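Local coordinates for protein pyridoxamine 5-phosphate-dependent dehydrase (Escherichia coli, PDB 3B8X) that catalyses the pyridoxal phosphate-dependent removal of the C3'-hydroxyl from GDP-4-keto-6-deoxymannose, a step toward the O-antigen sugar L-colitose, at residues I4-A9 with L369-H374; R276-Y281 with E377-I382; Y188-A193 with S302-S307. The protein carries 1 engineered substitution. One frame throughout, in Å; residues are numbered along the deposited sequence.

Interaction 1: I4-A9 with L369-H374. With NA (sodium ion), chain K.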
loop_
_atom_site.group_PDB
_atom_site.type_symbol
_atom_site.label_atom_id
_atom_site.label_comp_id
_atom_site.label_asym_id
_atom_site.label_seq_id
_atom_site.Cartn_x
_atom_site.Cartn_y
_atom_site.Cartn_z
ATOM N N ILE B 4 -23.975 5.466 29.075
ATOM C CA ILE B 4 -22.883 4.490 29.048
ATOM C C ILE B 4 -21.903 4.349 27.873
ATOM O O ILE B 4 -22.280 4.429 26.702
ATOM C CB ILE B 4 -23.195 3.180 29.806
ATOM C CG1 ILE B 4 -22.637 1.973 29.086
ATOM C CG2 ILE B 4 -24.686 2.944 29.947
ATOM C CD1 ILE B 4 -22.813 0.777 29.924
ATOM N N ASN B 5 -20.633 4.125 28.209
ATOM C CA ASN B 5 -19.556 4.050 27.222
ATOM C C ASN B 5 -19.612 2.733 26.452
ATOM O O ASN B 5 -19.268 1.684 26.970
ATOM C CB ASN B 5 -18.195 4.242 27.908
ATOM C CG ASN B 5 -17.035 4.433 26.915
ATOM O OD1 ASN B 5 -17.169 5.130 25.917
ATOM N ND2 ASN B 5 -15.894 3.791 27.198
ATOM N N TYR B 6 -20.049 2.793 25.208
ATOM C CA TYR B 6 -20.182 1.587 24.394
ATOM C C TYR B 6 -19.681 1.956 22.995
ATOM O O TYR B 6 -20.427 2.237 22.061
ATOM C CB TYR B 6 -21.645 1.226 24.339
ATOM C CG TYR B 6 -21.950 -0.039 23.574
ATOM C CD1 TYR B 6 -20.955 -0.765 22.934
ATOM C CD2 TYR B 6 -23.272 -0.435 23.402
ATOM C CE1 TYR B 6 -21.295 -1.934 22.194
ATOM C CE2 TYR B 6 -23.613 -1.573 22.709
ATOM C CZ TYR B 6 -22.635 -2.326 22.097
ATOM O OH TYR B 6 -23.043 -3.427 21.370
ATOM N N PRO B 7 -18.374 1.987 22.892
ATOM C CA PRO B 7 -17.740 2.353 21.654
ATOM C C PRO B 7 -17.691 1.156 20.721
ATOM O O PRO B 7 -17.796 0.006 21.140
ATOM C CB PRO B 7 -16.318 2.723 22.128
ATOM C CG PRO B 7 -16.076 1.735 23.275
ATOM C CD PRO B 7 -17.409 1.703 23.974
ATOM N N LEU B 8 -17.465 1.434 19.449
ATOM C CA LEU B 8 -17.290 0.372 18.475
ATOM C C LEU B 8 -16.204 -0.684 18.730
ATOM O O LEU B 8 -16.387 -1.830 18.378
ATOM C CB LEU B 8 -17.097 0.988 17.079
ATOM C CG LEU B 8 -17.922 0.388 15.950
ATOM C CD1 LEU B 8 -19.329 0.963 15.962
ATOM C CD2 LEU B 8 -17.156 0.658 14.636
ATOM N N ALA B 9 -15.028 -0.328 19.228
ATOM C CA ALA B 9 -13.977 -1.335 19.419
ATOM C C ALA B 9 -13.216 -0.978 20.683
ATOM O O ALA B 9 -13.354 0.129 21.188
ATOM C CB ALA B 9 -13.017 -1.318 18.204
ATOM N N LEU B 369 -27.824 0.354 10.026
ATOM C CA LEU B 369 -26.697 0.865 10.826
ATOM C C LEU B 369 -26.132 -0.289 11.663
ATOM O O LEU B 369 -26.734 -1.356 11.773
ATOM C CB LEU B 369 -27.196 1.974 11.778
ATOM C CG LEU B 369 -27.981 1.505 13.043
ATOM C CD1 LEU B 369 -27.637 2.255 14.299
ATOM C CD2 LEU B 369 -29.476 1.383 12.829
ATOM N N PHE B 370 -25.004 -0.072 12.323
ATOM C CA PHE B 370 -24.563 -1.109 13.216
ATOM C C PHE B 370 -23.863 -0.574 14.438
ATOM O O PHE B 370 -23.392 0.549 14.423
ATOM C CB PHE B 370 -23.825 -2.261 12.511
ATOM C CG PHE B 370 -22.378 -1.988 12.222
ATOM C CD1 PHE B 370 -21.399 -2.270 13.162
ATOM C CD2 PHE B 370 -21.990 -1.529 10.958
ATOM C CE1 PHE B 370 -20.050 -2.070 12.893
ATOM C CE2 PHE B 370 -20.648 -1.310 10.650
ATOM C CZ PHE B 370 -19.668 -1.559 11.635
ATOM N N VAL B 371 -23.872 -1.371 15.502
ATOM C CA VAL B 371 -23.201 -1.014 16.741
ATOM C C VAL B 371 -22.133 -2.035 17.002
ATOM O O VAL B 371 -22.012 -3.020 16.293
ATOM C CB VAL B 371 -24.136 -0.810 17.951
ATOM C CG1 VAL B 371 -25.146 0.358 17.628
ATOM C CG2 VAL B 371 -24.833 -2.120 18.368
ATOM N N GLY B 372 -21.281 -1.795 17.981
ATOM C CA GLY B 372 -20.197 -2.727 18.073
ATOM C C GLY B 372 -20.323 -4.084 18.746
ATOM O O GLY B 372 -21.156 -4.340 19.617
ATOM N N ASN B 373 -19.431 -4.971 18.337
ATOM C CA ASN B 373 -19.294 -6.216 19.125
ATOM C C ASN B 373 -17.807 -6.259 19.529
ATOM O O ASN B 373 -16.940 -5.755 18.818
ATOM C CB ASN B 373 -19.757 -7.470 18.369
ATOM C CG ASN B 373 -19.855 -8.701 19.295
ATOM O OD1 ASN B 373 -19.770 -8.583 20.522
ATOM N ND2 ASN B 373 -20.020 -9.884 18.694
ATOM N N HIS B 374 -17.482 -6.818 20.682
ATOM C CA HIS B 374 -16.093 -6.871 21.120
ATOM C C HIS B 374 -15.745 -8.271 21.619
ATOM O O HIS B 374 -16.630 -9.082 21.886
ATOM C CB HIS B 374 -15.828 -5.891 22.332
ATOM C CG HIS B 374 -16.220 -4.468 22.086
ATOM N ND1 HIS B 374 -15.445 -3.411 22.509
ATOM C CD2 HIS B 374 -17.314 -3.922 21.500
ATOM C CE1 HIS B 374 -16.043 -2.276 22.188
ATOM N NE2 HIS B 374 -17.197 -2.556 21.614
HETATM NA NA NA K . -15.822 -3.943 17.276
HETATM O O HOH W 1 -20.840 0.626 19.373
HETATM O O HOH W 2 -17.800 -3.780 15.896
HETATM O O HOH W 3 -15.244 -5.624 15.465
HETATM O O HOH W 4 -15.342 -2.488 14.849
HETATM O O HOH W 5 -13.734 -4.587 18.041
#

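Interaction 2: R276-Y281 with E377-I382. With NA (sodium ion), chain L.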
loop_
_atom_site.group_PDB
_atom_site.type_symbol
_atom_site.label_atom_id
_atom_site.label_comp_id
_atom_site.label_asym_id
_atom_site.label_seq_id
_atom_site.Cartn_x
_atom_site.Cartn_y
_atom_site.Cartn_z
ATOM N N ARG B 276 -19.274 -14.451 20.083
ATOM C CA ARG B 276 -20.510 -15.224 19.848
ATOM C C ARG B 276 -21.424 -15.256 21.083
ATOM O O ARG B 276 -22.655 -15.220 20.958
ATOM C CB ARG B 276 -20.255 -16.637 19.265
ATOM C CG ARG B 276 -19.742 -16.594 17.820
ATOM C CD ARG B 276 -19.090 -17.919 17.357
ATOM N NE ARG B 276 -20.097 -18.961 17.439
ATOM C CZ ARG B 276 -21.216 -18.965 16.721
ATOM N NH1 ARG B 276 -21.457 -18.007 15.830
ATOM N NH2 ARG B 276 -22.102 -19.930 16.907
ATOM N N LYS B 277 -20.865 -15.292 22.292
ATOM C CA LYS B 277 -21.789 -15.282 23.440
ATOM C C LYS B 277 -22.472 -13.921 23.495
ATOM O O LYS B 277 -23.648 -13.814 23.823
ATOM C CB LYS B 277 -21.082 -15.560 24.757
ATOM C CG LYS B 277 -22.049 -15.884 25.868
ATOM C CD LYS B 277 -21.638 -17.124 26.638
ATOM C CE LYS B 277 -22.603 -17.373 27.802
ATOM N NZ LYS B 277 -22.076 -16.943 29.141
ATOM N N ASN B 278 -21.759 -12.889 23.070
ATOM C CA ASN B 278 -22.380 -11.573 23.106
ATOM C C ASN B 278 -23.508 -11.615 22.113
ATOM O O ASN B 278 -24.554 -11.028 22.326
ATOM C CB ASN B 278 -21.402 -10.475 22.663
ATOM C CG ASN B 278 -20.430 -10.077 23.760
ATOM O OD1 ASN B 278 -20.724 -10.184 24.954
ATOM N ND2 ASN B 278 -19.258 -9.595 23.352
ATOM N N ALA B 279 -23.260 -12.285 21.000
ATOM C CA ALA B 279 -24.254 -12.325 19.928
ATOM C C ALA B 279 -25.489 -13.070 20.416
ATOM O O ALA B 279 -26.604 -12.747 20.045
ATOM C CB ALA B 279 -23.671 -12.979 18.669
ATOM N N GLU B 280 -25.282 -14.071 21.256
ATOM C CA GLU B 280 -26.403 -14.844 21.739
ATOM C C GLU B 280 -27.328 -14.002 22.589
ATOM O O GLU B 280 -28.545 -14.024 22.423
ATOM C CB GLU B 280 -25.887 -16.019 22.551
ATOM C CG GLU B 280 -26.913 -16.696 23.421
ATOM C CD GLU B 280 -26.234 -17.736 24.277
ATOM O OE1 GLU B 280 -25.621 -17.377 25.308
ATOM O OE2 GLU B 280 -26.247 -18.909 23.861
ATOM N N TYR B 281 -26.744 -13.232 23.491
ATOM C CA TYR B 281 -27.518 -12.355 24.355
ATOM C C TYR B 281 -28.224 -11.259 23.537
ATOM O O TYR B 281 -29.421 -10.967 23.683
ATOM C CB TYR B 281 -26.544 -11.742 25.361
ATOM C CG TYR B 281 -27.249 -11.013 26.460
ATOM C CD1 TYR B 281 -28.040 -11.723 27.350
ATOM C CD2 TYR B 281 -27.202 -9.617 26.564
ATOM C CE1 TYR B 281 -28.712 -11.089 28.365
ATOM C CE2 TYR B 281 -27.889 -8.975 27.554
ATOM C CZ TYR B 281 -28.644 -9.724 28.467
ATOM O OH TYR B 281 -29.324 -9.100 29.502
ATOM N N GLU B 377 -17.058 -9.404 27.147
ATOM C CA GLU B 377 -18.516 -9.468 27.332
ATOM C C GLU B 377 -19.113 -8.084 27.278
ATOM O O GLU B 377 -18.510 -7.140 27.774
ATOM C CB GLU B 377 -18.934 -10.166 28.639
ATOM C CG GLU B 377 -18.511 -9.444 29.935
ATOM C CD GLU B 377 -19.544 -8.464 30.492
ATOM O OE1 GLU B 377 -20.652 -8.316 29.941
ATOM O OE2 GLU B 377 -19.229 -7.794 31.491
ATOM N N LEU B 378 -20.325 -7.995 26.738
ATOM C CA LEU B 378 -21.021 -6.728 26.589
ATOM C C LEU B 378 -22.441 -6.786 27.185
ATOM O O LEU B 378 -23.350 -6.075 26.714
ATOM C CB LEU B 378 -21.130 -6.432 25.078
ATOM C CG LEU B 378 -19.876 -5.861 24.411
ATOM C CD1 LEU B 378 -19.961 -5.840 22.877
ATOM C CD2 LEU B 378 -19.637 -4.459 24.933
ATOM N N PHE B 379 -22.657 -7.610 28.205
ATOM C CA PHE B 379 -24.021 -7.734 28.721
ATOM C C PHE B 379 -24.685 -6.464 29.147
ATOM O O PHE B 379 -25.847 -6.262 28.817
ATOM C CB PHE B 379 -24.201 -8.825 29.775
ATOM C CG PHE B 379 -23.542 -10.119 29.421
ATOM C CD1 PHE B 379 -22.489 -10.605 30.195
ATOM C CD2 PHE B 379 -23.910 -10.816 28.282
ATOM C CE1 PHE B 379 -21.846 -11.764 29.860
ATOM C CE2 PHE B 379 -23.262 -11.987 27.934
ATOM C CZ PHE B 379 -22.225 -12.465 28.735
ATOM N N ASP B 380 -23.960 -5.616 29.889
ATOM C CA ASP B 380 -24.570 -4.343 30.343
ATOM C C ASP B 380 -24.817 -3.408 29.202
ATOM O O ASP B 380 -25.818 -2.695 29.160
ATOM C CB ASP B 380 -23.719 -3.643 31.405
ATOM C CG ASP B 380 -23.519 -4.510 32.640
ATOM O OD1 ASP B 380 -24.435 -5.299 32.965
ATOM O OD2 ASP B 380 -22.423 -4.456 33.233
ATOM N N GLU B 381 -23.861 -3.394 28.291
ATOM C CA GLU B 381 -23.933 -2.545 27.121
ATOM C C GLU B 381 -25.107 -2.933 26.231
ATOM O O GLU B 381 -25.727 -2.093 25.600
ATOM C CB GLU B 381 -22.600 -2.614 26.370
ATOM C CG GLU B 381 -21.451 -1.931 27.105
ATOM C CD GLU B 381 -20.711 -2.889 28.041
ATOM O OE1 GLU B 381 -21.289 -3.927 28.388
ATOM O OE2 GLU B 381 -19.550 -2.633 28.433
ATOM N N ILE B 382 -25.389 -4.221 26.151
ATOM C CA ILE B 382 -26.521 -4.667 25.318
ATOM C C ILE B 382 -27.867 -4.361 25.967
ATOM O O ILE B 382 -28.867 -4.064 25.291
ATOM C CB ILE B 382 -26.408 -6.174 25.003
ATOM C CG1 ILE B 382 -25.396 -6.380 23.880
ATOM C CG2 ILE B 382 -27.739 -6.746 24.505
ATOM C CD1 ILE B 382 -24.835 -7.815 23.843
HETATM NA NA NA L . -19.706 -4.829 32.280
HETATM O O HOH W 6 -17.482 -5.073 30.976
HETATM O O HOH W 7 -20.397 -6.717 33.570
HETATM O O HOH W 8 -20.993 -5.726 30.475
HETATM O O HOH W 9 -19.898 -2.166 31.311
HETATM O O HOH W 10 -19.555 -3.794 34.497
#

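Interaction 3: Y188-A193 with S302-S307. Engineered in segment 188-193: Asn190 (natural residue His). With G4M ([(2R,3S,4R,5R)-5-(2-amino-6-oxo-1,6-dihydro-9H-purin-9-yl)-3,4-dihydroxytetrahydrofuran-2-yl]methyl (2R,3S,4S,5S,6R)-3,4-dihydroxy-5-[({3-hydroxy-2-methyl-5-[(phosphonooxy)methyl]pyridin-4-yl}methyl)amino]-6-methyltetrahydro-2H-pyran-2-yl dihydrogen diphosphate), chain O.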
loop_
_atom_site.group_PDB
_atom_site.type_symbol
_atom_site.label_atom_id
_atom_site.label_comp_id
_atom_site.label_asym_id
_atom_site.label_seq_id
_atom_site.Cartn_x
_atom_site.Cartn_y
_atom_site.Cartn_z
ATOM N N TYR B 188 -7.224 -2.193 13.755
ATOM C CA TYR B 188 -7.616 -2.041 15.173
ATOM C C TYR B 188 -9.025 -2.467 15.524
ATOM O O TYR B 188 -9.244 -3.113 16.531
ATOM C CB TYR B 188 -7.521 -0.568 15.545
ATOM C CG TYR B 188 -7.873 -0.297 16.982
ATOM C CD1 TYR B 188 -6.922 -0.465 17.979
ATOM C CD2 TYR B 188 -9.152 0.123 17.348
ATOM C CE1 TYR B 188 -7.230 -0.187 19.307
ATOM C CE2 TYR B 188 -9.472 0.383 18.691
ATOM C CZ TYR B 188 -8.495 0.241 19.646
ATOM O OH TYR B 188 -8.776 0.389 20.978
ATOM N N SER B 189 -10.005 -2.048 14.740
ATOM C CA SER B 189 -11.393 -2.341 15.087
ATOM C C SER B 189 -11.892 -3.707 14.631
ATOM O O SER B 189 -13.094 -3.975 14.649
ATOM C CB SER B 189 -12.317 -1.238 14.550
ATOM O OG SER B 189 -12.170 -1.070 13.148
ATOM N N ASN B 190 -10.955 -4.590 14.264
ATOM C CA ASN B 190 -11.277 -5.891 13.702
ATOM C C ASN B 190 -11.152 -7.038 14.702
ATOM O O ASN B 190 -10.994 -6.813 15.864
ATOM C CB ASN B 190 -10.387 -6.147 12.500
ATOM C CG ASN B 190 -11.137 -6.708 11.378
ATOM O OD1 ASN B 190 -12.114 -7.419 11.586
ATOM N ND2 ASN B 190 -10.738 -6.372 10.173
ATOM N N HIS B 191 -11.279 -8.275 14.213
ATOM C CA HIS B 191 -11.193 -9.445 15.080
ATOM C C HIS B 191 -9.875 -9.521 15.830
ATOM O O HIS B 191 -9.844 -9.884 16.982
ATOM C CB HIS B 191 -11.471 -10.736 14.300
ATOM C CG HIS B 191 -12.915 -10.887 13.989
ATOM N ND1 HIS B 191 -13.481 -10.387 12.831
ATOM C CD2 HIS B 191 -13.940 -11.319 14.758
ATOM C CE1 HIS B 191 -14.789 -10.592 12.869
ATOM N NE2 HIS B 191 -15.095 -11.118 14.043
ATOM N N ILE B 192 -8.788 -9.231 15.141
ATOM C CA ILE B 192 -7.445 -9.165 15.745
ATOM C C ILE B 192 -6.859 -7.850 15.248
ATOM O O ILE B 192 -7.338 -7.305 14.242
ATOM C CB ILE B 192 -6.499 -10.360 15.385
ATOM C CG1 ILE B 192 -6.125 -10.385 13.895
ATOM C CG2 ILE B 192 -7.113 -11.642 15.869
ATOM C CD1 ILE B 192 -4.989 -11.410 13.558
ATOM N N ALA B 193 -5.836 -7.335 15.931
ATOM C CA ALA B 193 -5.304 -6.036 15.542
ATOM C C ALA B 193 -3.797 -5.938 15.620
ATOM O O ALA B 193 -3.211 -6.265 16.625
ATOM C CB ALA B 193 -5.962 -4.974 16.415
ATOM N N SER B 302 -18.804 -14.805 12.978
ATOM C CA SER B 302 -17.846 -14.323 13.975
ATOM C C SER B 302 -18.331 -12.965 14.478
ATOM O O SER B 302 -17.649 -12.310 15.263
ATOM C CB SER B 302 -16.387 -14.252 13.468
ATOM O OG SER B 302 -16.265 -13.529 12.241
ATOM N N TRP B 303 -19.522 -12.548 14.049
ATOM C CA TRP B 303 -20.175 -11.349 14.588
ATOM C C TRP B 303 -19.268 -10.150 14.763
ATOM O O TRP B 303 -18.952 -9.746 15.894
ATOM C CB TRP B 303 -20.831 -11.696 15.950
ATOM C CG TRP B 303 -21.959 -12.693 15.793
ATOM C CD1 TRP B 303 -21.907 -14.056 15.979
ATOM C CD2 TRP B 303 -23.280 -12.409 15.304
ATOM N NE1 TRP B 303 -23.121 -14.633 15.648
ATOM C CE2 TRP B 303 -23.974 -13.647 15.219
ATOM C CE3 TRP B 303 -23.952 -11.221 14.940
ATOM C CZ2 TRP B 303 -25.311 -13.729 14.808
ATOM C CZ3 TRP B 303 -25.310 -11.300 14.544
ATOM C CH2 TRP B 303 -25.968 -12.549 14.498
ATOM N N PHE B 304 -18.926 -9.499 13.661
ATOM C CA PHE B 304 -17.996 -8.383 13.697
ATOM C C PHE B 304 -18.628 -7.223 14.457
ATOM O O PHE B 304 -17.968 -6.493 15.213
ATOM C CB PHE B 304 -17.685 -8.011 12.242
ATOM C CG PHE B 304 -16.905 -6.750 12.088
ATOM C CD1 PHE B 304 -15.511 -6.785 12.034
ATOM C CD2 PHE B 304 -17.578 -5.548 11.941
ATOM C CE1 PHE B 304 -14.783 -5.609 11.859
ATOM C CE2 PHE B 304 -16.896 -4.358 11.791
ATOM C CZ PHE B 304 -15.476 -4.374 11.742
ATOM N N GLY B 305 -19.921 -7.050 14.225
ATOM C CA GLY B 305 -20.717 -6.003 14.858
ATOM C C GLY B 305 -22.172 -6.423 14.845
ATOM O O GLY B 305 -22.512 -7.462 14.303
ATOM N N PHE B 306 -23.034 -5.590 15.400
ATOM C CA PHE B 306 -24.463 -5.863 15.479
ATOM C C PHE B 306 -25.282 -4.916 14.616
ATOM O O PHE B 306 -25.500 -3.743 14.987
ATOM C CB PHE B 306 -24.866 -5.679 16.947
ATOM C CG PHE B 306 -24.276 -6.711 17.842
ATOM C CD1 PHE B 306 -23.611 -6.351 19.015
ATOM C CD2 PHE B 306 -24.341 -8.057 17.471
ATOM C CE1 PHE B 306 -23.117 -7.336 19.871
ATOM C CE2 PHE B 306 -23.827 -9.064 18.293
ATOM C CZ PHE B 306 -23.173 -8.680 19.473
ATOM N N SER B 307 -25.806 -5.434 13.502
ATOM C CA SER B 307 -26.570 -4.606 12.591
ATOM C C SER B 307 -28.038 -4.525 12.994
ATOM O O SER B 307 -28.567 -5.423 13.650
ATOM C CB SER B 307 -26.524 -5.225 11.188
ATOM O OG SER B 307 -27.201 -6.476 11.193
HETATM O OP3 G4M O . -9.161 -1.562 6.816
HETATM P PL G4M O . -8.382 -2.595 5.901
HETATM O OP1 G4M O . -7.560 -1.879 4.699
HETATM O OP2 G4M O . -7.357 -3.430 6.816
HETATM O OP4 G4M O . -9.441 -3.694 5.331
HETATM C C5B G4M O . -10.171 -3.091 4.301
HETATM C C5L G4M O . -11.446 -3.835 4.175
HETATM C C6L G4M O . -11.620 -4.702 3.104
HETATM N N1L G4M O . -12.768 -5.321 2.947
HETATM C C2L G4M O . -13.789 -5.172 3.763
HETATM C C2A G4M O . -15.097 -5.875 3.483
HETATM C C3L G4M O . -13.706 -4.360 4.890
HETATM O O3L G4M O . -14.811 -4.195 5.648
HETATM C C4L G4M O . -12.466 -3.684 5.125
HETATM C C4A G4M O . -12.286 -2.826 6.219
HETATM N N4A G4M O . -13.293 -2.565 6.998
HETATM C C4G G4M O . -13.075 -1.784 8.163
HETATM C C5G G4M O . -14.283 -0.943 8.504
HETATM C C6G G4M O . -15.549 -1.799 8.520
HETATM O O5G G4M O . -13.999 -0.560 9.846
HETATM C C3G G4M O . -11.893 -0.816 7.988
HETATM O O3G G4M O . -10.794 -1.344 8.721
HETATM C C2G G4M O . -12.260 0.570 8.593
HETATM O O2G G4M O . -11.101 1.385 8.796
HETATM C C1G G4M O . -12.959 0.405 9.922
HETATM O O1G G4M O . -13.656 1.624 10.143
HETATM P P2 G4M O . -13.735 2.214 11.618
HETATM O O3P G4M O . -14.170 1.052 12.654
HETATM O O4P G4M O . -14.945 3.294 11.644
HETATM O OPP G4M O . -12.248 2.791 11.854
HETATM P P G4M O . -12.119 3.707 13.169
HETATM O O1P G4M O . -13.125 4.957 13.369
HETATM O O2P G4M O . -10.635 4.248 12.969
HETATM O "O5'" G4M O . -11.948 2.780 14.439
HETATM C "C5'" G4M O . -13.196 2.494 15.034
HETATM C "C4'" G4M O . -13.071 2.806 16.517
HETATM O "O4'" G4M O . -11.780 2.334 17.006
HETATM C "C3'" G4M O . -13.086 4.336 16.739
HETATM O "O3'" G4M O . -13.690 4.552 18.005
HETATM C "C2'" G4M O . -11.586 4.708 16.743
HETATM O "O2'" G4M O . -11.403 5.858 17.577
HETATM C "C1'" G4M O . -11.015 3.482 17.440
HETATM N N9 G4M O . -9.594 3.296 17.126
HETATM C C8 G4M O . -9.083 2.995 15.903
HETATM N N7 G4M O . -7.777 2.865 16.029
HETATM C C4 G4M O . -8.572 3.333 18.041
HETATM C C5 G4M O . -7.382 3.051 17.331
HETATM C C6 G4M O . -6.133 3.007 18.049
HETATM O O6 G4M O . -5.060 2.763 17.519
HETATM N N3 G4M O . -8.522 3.573 19.354
HETATM C C2 G4M O . -7.364 3.548 19.995
HETATM N N1 G4M O . -6.173 3.270 19.373
HETATM N N2 G4M O . -7.341 3.815 21.328
HETATM O O HOH W 3 -15.244 -5.624 15.465
#

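Interaction 1: I4-A9 with L369-H374
Tyr6 and His374 reach in opposite senses across this contact, each giving a hydrogen bond to a backbone carbonyl of the other segment. The setting is the aspartate aminotransferase fold of the DegT/DnrJ/EryC1 family: the N-terminal loop 4-9 runs across strand 368-372 of the small antiparallel sheet and the turn after it. With CG turned anti to the backbone N (chi1 -178°), the long phenol of Tyr6 extends far enough for OH to donate to Gly372 O at 2.7 Å, in the carbonyl plane. The side chain of Val371 crosses it at about a right angle and brings CG2 to 3.7 Å from Tyr6 OH. Tyr6 also packs on Glu381 and Val371 on Leu385, both of helix 379-388. His374 also works through its edge. Its NE2 donates to Pro7 O over 2.7 Å, with that oxygen nearly in the ring plane but the N-H bent from the line (132°). Because ND1 is bonded to Ser10 OG, both ring nitrogens are engaged and the imidazole's rotation is fixed, a job suited to a two-nitrogen ring. Gly372, which has no side chain, lets the chains approach closely: its CA is 4.3 Å from Leu8 CA. Leu8 turns CD2 to the Phe370 ring, 4.3 Å from CE1, and also touches the bound nucleotide-sugar adduct. A water joins Tyr6 O to Gly372 N. Two carbonyls finally share a sodium ion, which lies 2.5 Å from Leu8 O and 2.6 Å from Asn373 O and is completed by four waters.

Interaction 2: R276-Y281 with E377-I382
The Tyr281 ring takes Phe379 on one face and has Ile382 CB at its edge, in plane. Phe379 stands edge-on, its plane at 81° to the tyrosine and its CD2 3.8 Å from Tyr281 CG, a T-shaped (edge-to-face) pair offset toward the rim; Lys277 CG also lies at the Phe379 edge. CG of Tyr281 lies anti to the backbone N (chi1 -170°), which carries the ring out to helix 379-388, where Tyr281 CD2 meets Ile382 CG2 obliquely at 3.6 Å. Tyr281 OH is hydrogen-bonded to Asp383 OD1. Asn278 of helix 255-286, short and polar, suits its place facing the start of helix 379-388: its OD1 accepts Leu378 N at 2.9 Å from above the carbonyl plane, while ND2 turns to Asn373 OD1 and Ile376 O. Leu378 occupies the N-cap position, and Glu377 OE1 accepts Phe379 N at 2.7 Å. Glu377 and Asp380 bind magnesium in another crystal of this protein. Here a sodium ion lies 2.9 Å from Asp380 OD2, with five waters, three of which donate to the Glu377 carboxylate. The contact fastens the first turn of the C-terminal helix 379-388 to the long helix 255-286, whose Asn278 and Ala279 also lean on Phe306 of strand 305-310.

Interaction 3: Y188-A193 with S302-S307
Ser189 and Phe304 are joined through one water, which donates to Ser189 O at 2.8 Å and to Phe304 O at 2.9 Å while its oxygen also ligates a sodium ion. Three groups therefore hold it, and it sits over a face of the Phe304 ring, toward the rim. In this aspartate aminotransferase fold the water ties the active-site loop between strands 181-185 and 198-202 to the chain entering strand 305-310 of the small antiparallel sheet. Phe304 has CG anti to its backbone N (chi1 171°), which slides the ring alongside the loop. Its edge receives the amide of Asn190, an engineered residue replacing the natural histidine: the two planes stand 85° apart and OD1 lies 3.2 Å from CE1. That same oxygen accepts His191 N at 2.9 Å, and Asn190 ND2 is bonded to Cys163 O, so both ends of the amide have partners. The apolar ring of Phe304 suits its place near the sugar methyl, C6G, of the bound cofactor-perosamine adduct, while its edge meets Asn190 and His191. Two residues of the loop, Tyr188 and Ser189, help line the ligand pocket. Tyr188 lays one ring face under the guanine, whose C5 is 3.3 Å above the plane over the ring centre, and packs on Thr31 of the second subunit. Ser189, small and hydroxylated, gives OG to the diphosphate oxygen O3P at 3.0 Å. His191 packs on Ile272 and Arg275 of helix 255-286, and its CE1 lies in the plane of the Phe304 ring, 3.9 Å from Phe304 CB. Ser302 OG is itself bonded to Met166 O. The imidazole's NE2 donates to Ser302 O over 3.1 Å, nearly straight at 162°, with the oxygen in the ring plane but the N-H arriving from above the carbonyl plane.

Asn373 links interaction 1 to both others: OD1 lies 3.0 Å from Asn278 ND2 of interaction 2, and ND2 lies 3.0 Å from Trp303 O of interaction 3. Interactions 1 and 3 are about 10 Å apart between centres and meet on neighbouring strands, with Val371 O 2.9 Å from Phe306 N. The sodium ion held by interaction 1 shares a water with interaction 3. Interaction 2 is about 11 Å from interaction 1 and about 13 Å from interaction 3, centre to centre, its Ala279 packing on Trp303 and Phe306. Leu8 and Ala9 of interaction 1 and Tyr188 and Ser189 of interaction 3 touch the bound nucleotide-sugar adduct, whereas Leu378 of interaction 2 stays about 13 Å from it, measured from its side chain.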